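Local coordinates for putative uncharacterized protein (Mycobacterium avium, PDB 2Z6V) that is probably a sulfotransferase, transferring a sulfuryl group to an acceptor that has not been identified, at residues L126-L135 with L237-L247; G327-Y335 with V346-A354. One frame throughout, in Å; residues are numbered along the deposited sequence.

Contact 1 (L126-L135 with L237-L247); sequences LDQDPARRSL and LQSTAPGSWSL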
loop_
_atom_site.group_PDB
_atom_site.type_symbol
_atom_site.label_atom_id
_atom_site.label_comp_id
_atom_site.label_asym_id
_atom_site.label_seq_id
_atom_site.Cartn_x
_atom_site.Cartn_y
_atom_site.Cartn_z
ATOM N N LEU A 126 -2.258 -4.757 -15.561
ATOM C CA LEU A 126 -0.900 -5.280 -15.629
ATOM C C LEU A 126 -0.900 -6.719 -15.149
ATOM O O LEU A 126 -0.052 -7.515 -15.547
ATOM C CB LEU A 126 0.047 -4.458 -14.748
ATOM C CG LEU A 126 0.327 -3.006 -15.148
ATOM C CD1 LEU A 126 1.110 -2.306 -14.048
ATOM C CD2 LEU A 126 1.087 -2.981 -16.462
ATOM N N ASP A 127 -1.860 -7.047 -14.291
ATOM C CA ASP A 127 -1.963 -8.388 -13.741
ATOM C C ASP A 127 -2.515 -9.367 -14.770
ATOM O O ASP A 127 -2.481 -10.580 -14.560
ATOM C CB ASP A 127 -2.845 -8.370 -12.488
ATOM C CG ASP A 127 -2.838 -9.697 -11.745
ATOM O OD1 ASP A 127 -1.750 -10.289 -11.573
ATOM O OD2 ASP A 127 -3.923 -10.145 -11.318
ATOM N N GLN A 128 -3.012 -8.830 -15.885
ATOM C CA GLN A 128 -3.562 -9.642 -16.969
ATOM C C GLN A 128 -2.475 -10.226 -17.869
ATOM O O GLN A 128 -2.744 -11.104 -18.681
ATOM C CB GLN A 128 -4.515 -8.811 -17.820
ATOM C CG GLN A 128 -5.766 -8.393 -17.101
ATOM C CD GLN A 128 -6.447 -9.567 -16.446
ATOM O OE1 GLN A 128 -6.717 -10.583 -17.095
ATOM N NE2 GLN A 128 -6.725 -9.445 -15.145
ATOM N N ASP A 129 -1.253 -9.725 -17.733
ATOM C CA ASP A 129 -0.118 -10.197 -18.526
ATOM C C ASP A 129 0.463 -11.413 -17.799
ATOM O O ASP A 129 1.010 -11.284 -16.703
ATOM C CB ASP A 129 0.932 -9.086 -18.616
ATOM C CG ASP A 129 2.016 -9.383 -19.629
ATOM O OD1 ASP A 129 2.445 -10.555 -19.721
ATOM O OD2 ASP A 129 2.445 -8.434 -20.321
ATOM N N PRO A 130 0.353 -12.609 -18.396
ATOM C CA PRO A 130 0.882 -13.814 -17.741
ATOM C C PRO A 130 2.384 -13.848 -17.457
ATOM O O PRO A 130 2.847 -14.693 -16.698
ATOM C CB PRO A 130 0.429 -14.946 -18.672
ATOM C CG PRO A 130 0.322 -14.275 -20.011
ATOM C CD PRO A 130 -0.288 -12.937 -19.682
ATOM N N ALA A 131 3.142 -12.930 -18.051
ATOM C CA ALA A 131 4.592 -12.887 -17.833
ATOM C C ALA A 131 4.938 -11.957 -16.671
ATOM O O ALA A 131 6.089 -11.877 -16.225
ATOM C CB ALA A 131 5.291 -12.412 -19.092
ATOM N N ARG A 132 3.924 -11.254 -16.186
ATOM C CA ARG A 132 4.106 -10.318 -15.093
ATOM C C ARG A 132 3.535 -10.863 -13.777
ATOM O O ARG A 132 2.478 -11.495 -13.765
ATOM C CB ARG A 132 3.436 -9.001 -15.468
ATOM C CG ARG A 132 4.097 -7.791 -14.881
ATOM C CD ARG A 132 3.516 -6.537 -15.490
ATOM N NE ARG A 132 4.052 -6.251 -16.817
ATOM C CZ ARG A 132 5.338 -6.018 -17.053
ATOM N NH1 ARG A 132 6.211 -6.050 -16.055
ATOM N NH2 ARG A 132 5.746 -5.720 -18.275
ATOM N N ARG A 133 4.260 -10.649 -12.679
ATOM C CA ARG A 133 3.799 -11.093 -11.368
ATOM C C ARG A 133 3.331 -9.878 -10.594
ATOM O O ARG A 133 3.882 -8.784 -10.744
ATOM C CB ARG A 133 4.916 -11.776 -10.567
ATOM C CG ARG A 133 5.310 -13.171 -11.043
ATOM C CD ARG A 133 4.161 -14.182 -10.976
ATOM N NE ARG A 133 3.902 -14.714 -12.310
ATOM C CZ ARG A 133 2.742 -14.606 -12.953
ATOM N NH1 ARG A 133 1.711 -13.992 -12.384
ATOM N NH2 ARG A 133 2.622 -15.080 -14.183
ATOM N N SER A 134 2.305 -10.076 -9.772
ATOM C CA SER A 134 1.761 -9.014 -8.940
ATOM C C SER A 134 1.703 -9.537 -7.508
ATOM O O SER A 134 1.683 -10.743 -7.288
ATOM C CB SER A 134 0.356 -8.634 -9.413
ATOM O OG SER A 134 0.387 -8.034 -10.698
ATOM N N LEU A 135 1.701 -8.630 -6.537
ATOM C CA LEU A 135 1.620 -9.007 -5.130
ATOM C C LEU A 135 0.134 -9.155 -4.830
ATOM O O LEU A 135 -0.624 -8.190 -4.914
ATOM C CB LEU A 135 2.227 -7.913 -4.244
ATOM C CG LEU A 135 2.268 -8.095 -2.719
ATOM C CD1 LEU A 135 3.234 -9.200 -2.347
ATOM C CD2 LEU A 135 2.696 -6.785 -2.054
ATOM N N LEU A 237 8.569 -15.157 -3.147
ATOM C CA LEU A 237 7.393 -15.395 -3.968
ATOM C C LEU A 237 7.794 -15.798 -5.393
ATOM O O LEU A 237 7.110 -16.611 -6.022
ATOM C CB LEU A 237 6.499 -14.152 -3.981
ATOM C CG LEU A 237 5.892 -13.731 -2.631
ATOM C CD1 LEU A 237 5.136 -12.404 -2.794
ATOM C CD2 LEU A 237 4.944 -14.816 -2.110
ATOM N N GLN A 238 8.904 -15.243 -5.890
ATOM C CA GLN A 238 9.404 -15.556 -7.242
ATOM C C GLN A 238 9.879 -16.988 -7.373
ATOM O O GLN A 238 9.736 -17.597 -8.435
ATOM C CB GLN A 238 10.630 -14.723 -7.617
ATOM C CG GLN A 238 10.424 -13.291 -7.932
ATOM C CD GLN A 238 11.724 -12.666 -8.386
ATOM O OE1 GLN A 238 12.780 -12.943 -7.818
ATOM N NE2 GLN A 238 11.656 -11.818 -9.416
ATOM N N SER A 239 10.486 -17.497 -6.301
ATOM C CA SER A 239 11.054 -18.834 -6.313
ATOM C C SER A 239 10.112 -19.922 -6.803
ATOM O O SER A 239 10.570 -20.913 -7.362
ATOM C CB SER A 239 11.634 -19.198 -4.929
ATOM O OG SER A 239 10.635 -19.566 -3.997
ATOM N N THR A 240 8.807 -19.755 -6.611
ATOM C CA THR A 240 7.869 -20.767 -7.093
ATOM C C THR A 240 6.962 -20.238 -8.198
ATOM O O THR A 240 6.341 -21.013 -8.918
ATOM C CB THR A 240 6.993 -21.336 -5.946
ATOM O OG1 THR A 240 6.444 -20.258 -5.176
ATOM C CG2 THR A 240 7.819 -22.250 -5.045
ATOM N N ALA A 241 6.902 -18.915 -8.327
ATOM C CA ALA A 241 6.076 -18.257 -9.335
ATOM C C ALA A 241 6.857 -17.085 -9.937
ATOM O O ALA A 241 6.593 -15.921 -9.629
ATOM C CB ALA A 241 4.790 -17.759 -8.697
ATOM N N PRO A 242 7.821 -17.389 -10.819
ATOM C CA PRO A 242 8.679 -16.405 -11.491
ATOM C C PRO A 242 7.984 -15.451 -12.463
ATOM O O PRO A 242 6.922 -15.761 -13.013
ATOM C CB PRO A 242 9.724 -17.282 -12.184
ATOM C CG PRO A 242 8.929 -18.498 -12.548
ATOM C CD PRO A 242 8.115 -18.753 -11.296
ATOM N N GLY A 243 8.610 -14.291 -12.661
ATOM C CA GLY A 243 8.082 -13.285 -13.561
ATOM C C GLY A 243 8.642 -11.897 -13.291
ATOM O O GLY A 243 9.475 -11.701 -12.397
ATOM N N SER A 244 8.197 -10.925 -14.072
ATOM C CA SER A 244 8.639 -9.549 -13.885
ATOM C C SER A 244 7.613 -8.909 -12.951
ATOM O O SER A 244 6.408 -8.954 -13.212
ATOM C CB SER A 244 8.670 -8.814 -15.229
ATOM O OG SER A 244 9.051 -7.459 -15.055
ATOM N N TRP A 245 8.084 -8.309 -11.868
ATOM C CA TRP A 245 7.181 -7.709 -10.897
ATOM C C TRP A 245 6.461 -6.409 -11.263
ATOM O O TRP A 245 7.012 -5.520 -11.907
ATOM C CB TRP A 245 7.908 -7.506 -9.556
ATOM C CG TRP A 245 8.174 -8.782 -8.809
ATOM C CD1 TRP A 245 9.332 -9.499 -8.796
ATOM C CD2 TRP A 245 7.241 -9.511 -7.998
ATOM N NE1 TRP A 245 9.183 -10.629 -8.029
ATOM C CE2 TRP A 245 7.909 -10.662 -7.528
ATOM C CE3 TRP A 245 5.905 -9.303 -7.623
ATOM C CZ2 TRP A 245 7.285 -11.607 -6.700
ATOM C CZ3 TRP A 245 5.286 -10.246 -6.797
ATOM C CH2 TRP A 245 5.980 -11.381 -6.348
ATOM N N SER A 246 5.210 -6.325 -10.830
ATOM C CA SER A 246 4.379 -5.145 -11.016
ATOM C C SER A 246 3.982 -4.792 -9.590
ATOM O O SER A 246 3.261 -5.544 -8.946
ATOM C CB SER A 246 3.137 -5.470 -11.840
ATOM O OG SER A 246 2.225 -4.389 -11.784
ATOM N N LEU A 247 4.459 -3.662 -9.090
ATOM C CA LEU A 247 4.170 -3.277 -7.717
ATOM C C LEU A 247 3.521 -1.918 -7.607
ATOM O O LEU A 247 3.596 -1.107 -8.535
ATOM C CB LEU A 247 5.460 -3.279 -6.905
ATOM C CG LEU A 247 6.264 -4.568 -7.043
ATOM C CD1 LEU A 247 7.677 -4.372 -6.518
ATOM C CD2 LEU A 247 5.541 -5.672 -6.300
HETATM O O HOH W 1 -0.071 -5.412 -10.858
HETATM O O HOH W 2 1.293 -5.820 -6.913
#
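Arg133 lays its CB over the six-membered ring of Trp245, 4.0 Å from the centroid and 12° off the ring normal. Bends at chi2 (-61°) and chi3 (121°) carry its chain past the loop residues Ala241 to Gly243, and Arg133 NE donates to Pro242 O at 3.3 Å. That oxygen lies in the guanidinium plane, yet NE stands above the carbonyl plane. An arginine suits this edge position: its CB rests on the indole, CG and CD run past Ala241 O, and NE reaches a main-chain carbonyl. Gly243 fits where Arg133 CG comes within 3.7 Å of its CA, at backbone angles that a side chain would hardly allow.

On the other face of the sheet stand Arg132, Ser134, Ser244 and Ser246. Arg132 runs its CD alongside Ser246 CB, and its NH2 forms a salt bridge with Glu356. Ser134 OG and Ser246 OG share one water, each 2.7 Å from it; small hydroxyls suit this buried spot, where Leu126 CD1 also touches Ser246 OG. A second water accepts from Leu135 N and donates to Ser246 O, while Leu135 CD1 meets Leu237 CD1 at 3.8 Å.

Main-chain bonds pair the strands: Ser244 N to Ala131 O, then Arg133 N to Ser244 O and Ser246 N to Arg133 O, the last two both 2.8 Å. This is the parallel pairing of an edge strand in the alpha/beta sheet of the sulfotransferase fold.

Contact 2 (G327-Y335 with V346-A354); sequences GDERFFHMY and VMRRIYEWA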
loop_
_atom_site.group_PDB
_atom_site.type_symbol
_atom_site.label_atom_id
_atom_site.label_comp_id
_atom_site.label_asym_id
_atom_site.label_seq_id
_atom_site.Cartn_x
_atom_site.Cartn_y
_atom_site.Cartn_z
ATOM N N GLY A 327 16.071 12.644 -13.677
ATOM C CA GLY A 327 15.457 12.865 -14.977
ATOM C C GLY A 327 14.022 12.395 -15.139
ATOM O O GLY A 327 13.610 11.389 -14.556
ATOM N N ASP A 328 13.256 13.118 -15.946
ATOM C CA ASP A 328 11.865 12.770 -16.187
ATOM C C ASP A 328 11.712 11.431 -16.900
ATOM O O ASP A 328 10.696 10.750 -16.739
ATOM C CB ASP A 328 11.187 13.838 -17.033
ATOM C CG ASP A 328 9.698 13.592 -17.190
ATOM O OD1 ASP A 328 8.970 13.759 -16.186
ATOM O OD2 ASP A 328 9.257 13.230 -18.308
ATOM N N GLU A 329 12.715 11.056 -17.687
ATOM C CA GLU A 329 12.662 9.809 -18.441
ATOM C C GLU A 329 12.617 8.535 -17.575
ATOM O O GLU A 329 12.281 7.460 -18.066
ATOM C CB GLU A 329 13.844 9.750 -19.423
ATOM C CG GLU A 329 15.203 9.524 -18.778
ATOM C CD GLU A 329 16.364 9.746 -19.743
ATOM O OE1 GLU A 329 16.153 9.684 -20.980
ATOM O OE2 GLU A 329 17.495 9.971 -19.261
ATOM N N ARG A 330 12.955 8.649 -16.297
ATOM C CA ARG A 330 12.926 7.493 -15.406
ATOM C C ARG A 330 11.494 7.197 -14.948
ATOM O O ARG A 330 11.237 6.198 -14.270
ATOM C CB ARG A 330 13.811 7.740 -14.175
ATOM C CG ARG A 330 15.318 7.682 -14.432
ATOM C CD ARG A 330 15.757 6.308 -14.930
ATOM N NE ARG A 330 15.367 5.221 -14.030
ATOM C CZ ARG A 330 15.876 5.012 -12.814
ATOM N NH1 ARG A 330 16.813 5.820 -12.325
ATOM N NH2 ARG A 330 15.452 3.980 -12.085
ATOM N N PHE A 331 10.568 8.069 -15.332
ATOM C CA PHE A 331 9.170 7.933 -14.945
ATOM C C PHE A 331 8.211 7.840 -16.128
ATOM O O PHE A 331 8.527 8.251 -17.248
ATOM C CB PHE A 331 8.722 9.142 -14.118
ATOM C CG PHE A 331 9.517 9.373 -12.876
ATOM C CD1 PHE A 331 9.052 8.927 -11.647
ATOM C CD2 PHE A 331 10.720 10.067 -12.927
ATOM C CE1 PHE A 331 9.775 9.170 -10.479
ATOM C CE2 PHE A 331 11.453 10.317 -11.770
ATOM C CZ PHE A 331 10.979 9.868 -10.541
ATOM N N PHE A 332 7.033 7.285 -15.858
ATOM C CA PHE A 332 5.974 7.224 -16.849
ATOM C C PHE A 332 4.853 7.949 -16.124
ATOM O O PHE A 332 4.598 7.669 -14.956
ATOM C CB PHE A 332 5.506 5.802 -17.162
ATOM C CG PHE A 332 4.377 5.777 -18.151
ATOM C CD1 PHE A 332 4.636 5.784 -19.519
ATOM C CD2 PHE A 332 3.057 5.899 -17.719
ATOM C CE1 PHE A 332 3.599 5.925 -20.441
ATOM C CE2 PHE A 332 2.010 6.041 -18.633
ATOM C CZ PHE A 332 2.282 6.056 -19.997
ATOM N N HIS A 333 4.184 8.880 -16.787
ATOM C CA HIS A 333 3.126 9.592 -16.094
ATOM C C HIS A 333 1.734 9.136 -16.450
ATOM O O HIS A 333 1.262 9.295 -17.571
ATOM C CB HIS A 333 3.286 11.098 -16.293
ATOM C CG HIS A 333 4.553 11.625 -15.705
ATOM N ND1 HIS A 333 5.588 12.109 -16.477
ATOM C CD2 HIS A 333 4.995 11.643 -14.426
ATOM C CE1 HIS A 333 6.614 12.399 -15.697
ATOM N NE2 HIS A 333 6.280 12.124 -14.449
ATOM N N MET A 334 1.084 8.552 -15.458
ATOM C CA MET A 334 -0.259 8.042 -15.618
ATOM C C MET A 334 -1.243 9.011 -14.968
ATOM O O MET A 334 -1.242 9.195 -13.752
ATOM C CB MET A 334 -0.340 6.665 -14.974
ATOM C CG MET A 334 -1.672 5.992 -15.096
ATOM S SD MET A 334 -1.551 4.410 -14.285
ATOM C CE MET A 334 -1.658 4.907 -12.545
ATOM N N TYR A 335 -2.070 9.636 -15.797
ATOM C CA TYR A 335 -3.053 10.599 -15.326
ATOM C C TYR A 335 -4.410 9.951 -15.124
ATOM O O TYR A 335 -4.859 9.147 -15.942
ATOM C CB TYR A 335 -3.181 11.745 -16.331
ATOM C CG TYR A 335 -1.924 12.574 -16.469
ATOM C CD1 TYR A 335 -1.691 13.670 -15.637
ATOM C CD2 TYR A 335 -0.951 12.245 -17.414
ATOM C CE1 TYR A 335 -0.515 14.425 -15.746
ATOM C CE2 TYR A 335 0.224 12.987 -17.530
ATOM C CZ TYR A 335 0.437 14.075 -16.697
ATOM O OH TYR A 335 1.594 14.813 -16.824
ATOM N N VAL A 346 -3.346 4.086 -22.534
ATOM C CA VAL A 346 -2.286 4.235 -21.547
ATOM C C VAL A 346 -1.420 2.977 -21.481
ATOM O O VAL A 346 -0.198 3.068 -21.417
ATOM C CB VAL A 346 -2.851 4.506 -20.138
ATOM C CG1 VAL A 346 -1.714 4.562 -19.133
ATOM C CG2 VAL A 346 -3.622 5.822 -20.123
ATOM N N MET A 347 -2.052 1.807 -21.517
ATOM C CA MET A 347 -1.320 0.552 -21.440
ATOM C C MET A 347 -0.313 0.388 -22.573
ATOM O O MET A 347 0.851 0.057 -22.335
ATOM C CB MET A 347 -2.293 -0.632 -21.428
ATOM C CG MET A 347 -3.312 -0.606 -20.277
ATOM S SD MET A 347 -2.589 -0.360 -18.611
ATOM C CE MET A 347 -1.605 -1.848 -18.423
ATOM N N ARG A 348 -0.751 0.623 -23.804
ATOM C CA ARG A 348 0.137 0.492 -24.949
ATOM C C ARG A 348 1.336 1.411 -24.795
ATOM O O ARG A 348 2.466 1.024 -25.094
ATOM C CB ARG A 348 -0.603 0.821 -26.249
ATOM C CG ARG A 348 -1.815 -0.052 -26.473
ATOM C CD ARG A 348 -2.325 -0.032 -27.908
ATOM N NE ARG A 348 -3.643 -0.652 -27.950
ATOM C CZ ARG A 348 -4.773 -0.000 -27.698
ATOM N NH1 ARG A 348 -4.738 1.299 -27.409
ATOM N NH2 ARG A 348 -5.930 -0.653 -27.684
ATOM N N ARG A 349 1.087 2.628 -24.321
ATOM C CA ARG A 349 2.158 3.591 -24.129
ATOM C C ARG A 349 3.074 3.186 -22.984
ATOM O O ARG A 349 4.270 3.478 -23.009
ATOM C CB ARG A 349 1.578 4.983 -23.887
ATOM C CG ARG A 349 1.055 5.628 -25.158
ATOM C CD ARG A 349 -0.054 6.608 -24.854
ATOM N NE ARG A 349 0.409 7.657 -23.963
ATOM C CZ ARG A 349 -0.341 8.217 -23.028
ATOM N NH1 ARG A 349 -1.595 7.819 -22.867
ATOM N NH2 ARG A 349 0.164 9.172 -22.259
ATOM N N ILE A 350 2.514 2.523 -21.978
ATOM C CA ILE A 350 3.317 2.061 -20.855
ATOM C C ILE A 350 4.235 0.979 -21.392
ATOM O O ILE A 350 5.432 0.978 -21.116
ATOM C CB ILE A 350 2.448 1.464 -19.728
ATOM C CG1 ILE A 350 1.877 2.592 -18.866
ATOM C CG2 ILE A 350 3.271 0.486 -18.877
ATOM C CD1 ILE A 350 0.864 2.123 -17.840
ATOM N N TYR A 351 3.671 0.059 -22.168
ATOM C CA TYR A 351 4.469 -1.016 -22.731
ATOM C C TYR A 351 5.555 -0.493 -23.677
ATOM O O TYR A 351 6.681 -1.002 -23.672
ATOM C CB TYR A 351 3.575 -2.035 -23.439
ATOM C CG TYR A 351 3.040 -3.117 -22.518
ATOM C CD1 TYR A 351 2.141 -2.812 -21.493
ATOM C CD2 TYR A 351 3.437 -4.448 -22.669
ATOM C CE1 TYR A 351 1.652 -3.801 -20.642
ATOM C CE2 TYR A 351 2.954 -5.447 -21.822
ATOM C CZ TYR A 351 2.062 -5.116 -20.810
ATOM O OH TYR A 351 1.593 -6.097 -19.960
ATOM N N GLU A 352 5.230 0.521 -24.479
ATOM C CA GLU A 352 6.219 1.096 -25.393
ATOM C C GLU A 352 7.350 1.679 -24.558
ATOM O O GLU A 352 8.526 1.416 -24.802
ATOM C CB GLU A 352 5.614 2.218 -26.235
ATOM C CG GLU A 352 4.499 1.790 -27.161
ATOM C CD GLU A 352 3.846 2.979 -27.847
ATOM O OE1 GLU A 352 2.850 2.770 -28.584
ATOM O OE2 GLU A 352 4.332 4.121 -27.644
ATOM N N TRP A 353 6.964 2.478 -23.571
ATOM C CA TRP A 353 7.898 3.122 -22.665
ATOM C C TRP A 353 8.769 2.106 -21.936
ATOM O O TRP A 353 9.968 2.303 -21.802
ATOM C CB TRP A 353 7.117 3.964 -21.665
ATOM C CG TRP A 353 7.934 4.494 -20.547
ATOM C CD1 TRP A 353 8.773 5.564 -20.579
ATOM C CD2 TRP A 353 7.979 3.981 -19.213
ATOM N NE1 TRP A 353 9.340 5.754 -19.343
ATOM C CE2 TRP A 353 8.871 4.795 -18.485
ATOM C CE3 TRP A 353 7.348 2.910 -18.562
ATOM C CZ2 TRP A 353 9.152 4.576 -17.135
ATOM C CZ3 TRP A 353 7.625 2.690 -17.220
ATOM C CH2 TRP A 353 8.521 3.521 -16.519
ATOM N N ALA A 354 8.170 1.019 -21.462
ATOM C CA ALA A 354 8.929 -0.015 -20.764
ATOM C C ALA A 354 9.613 -0.897 -21.793
ATOM O O ALA A 354 10.307 -1.849 -21.451
ATOM C CB ALA A 354 8.002 -0.856 -19.897
#
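Phe332 reaches from strand 331-335 to the flank of helix 346-353, where its atoms meet Trp353, Ile350, Val346 and Arg349. CB sits over the centre of the six-membered ring of Trp353, 3.5 Å from the centroid and only 4° off the normal, a CH-pi contact that lays the indole flat against the root of the side chain. With CG anti to the backbone N (chi1 178°), the phenyl ring then extends along the helix side chains. CD1 touches Trp353 CG at 3.7 Å, the two ring planes inclined at 58°. Farther out, CE1 approaches Arg349 O at 3.6 Å, and CE2 meets Val346 CG1 at 4.0 Å. Over one face lies Ile350 CG1, 3.6 Å from the ring centroid. At the tip, Phe332 CZ is 3.7 Å from Ile350 CG1 and 4.1 Å from Arg349 CB. The Arg349 chain continues to salt bridges with Glu338 and Asp345.

A flat, apolar phenylalanine suits this place, since it offers a face to Ile350 and has Trp353 CG at its edge. The helix runs antiparallel to strand 331-335, which is the sheet's outermost on this side and bonds to strand 267-272; Ile350 also packs on Ile122 of helix 120-126.

Contacts 1 and 2 involve the two outermost strands of one five-stranded parallel sheet; the centres of the two contacts lie about 19 Å apart. Contact 1 is mostly buried and joins strand to strand, so main-chain hydrogen bonds dominate, helped by bound waters. Contact 2 is partly buried and joins a strand to a helix laid against the sheet, with no hydrogen bond between its segments; apolar and CH-pi packing holds it. The helix of contact 2 nevertheless reaches contact 1: Tyr351 OH and Asp129 OD2, 2.5 Å apart, probably form a hydrogen bond, and Met347 CE packs against Leu126 CD2 at 3.5 Å. Met347 and Tyr351, whose side chains leave the helix away from strand 331-335, thus meet the 126-135 segment.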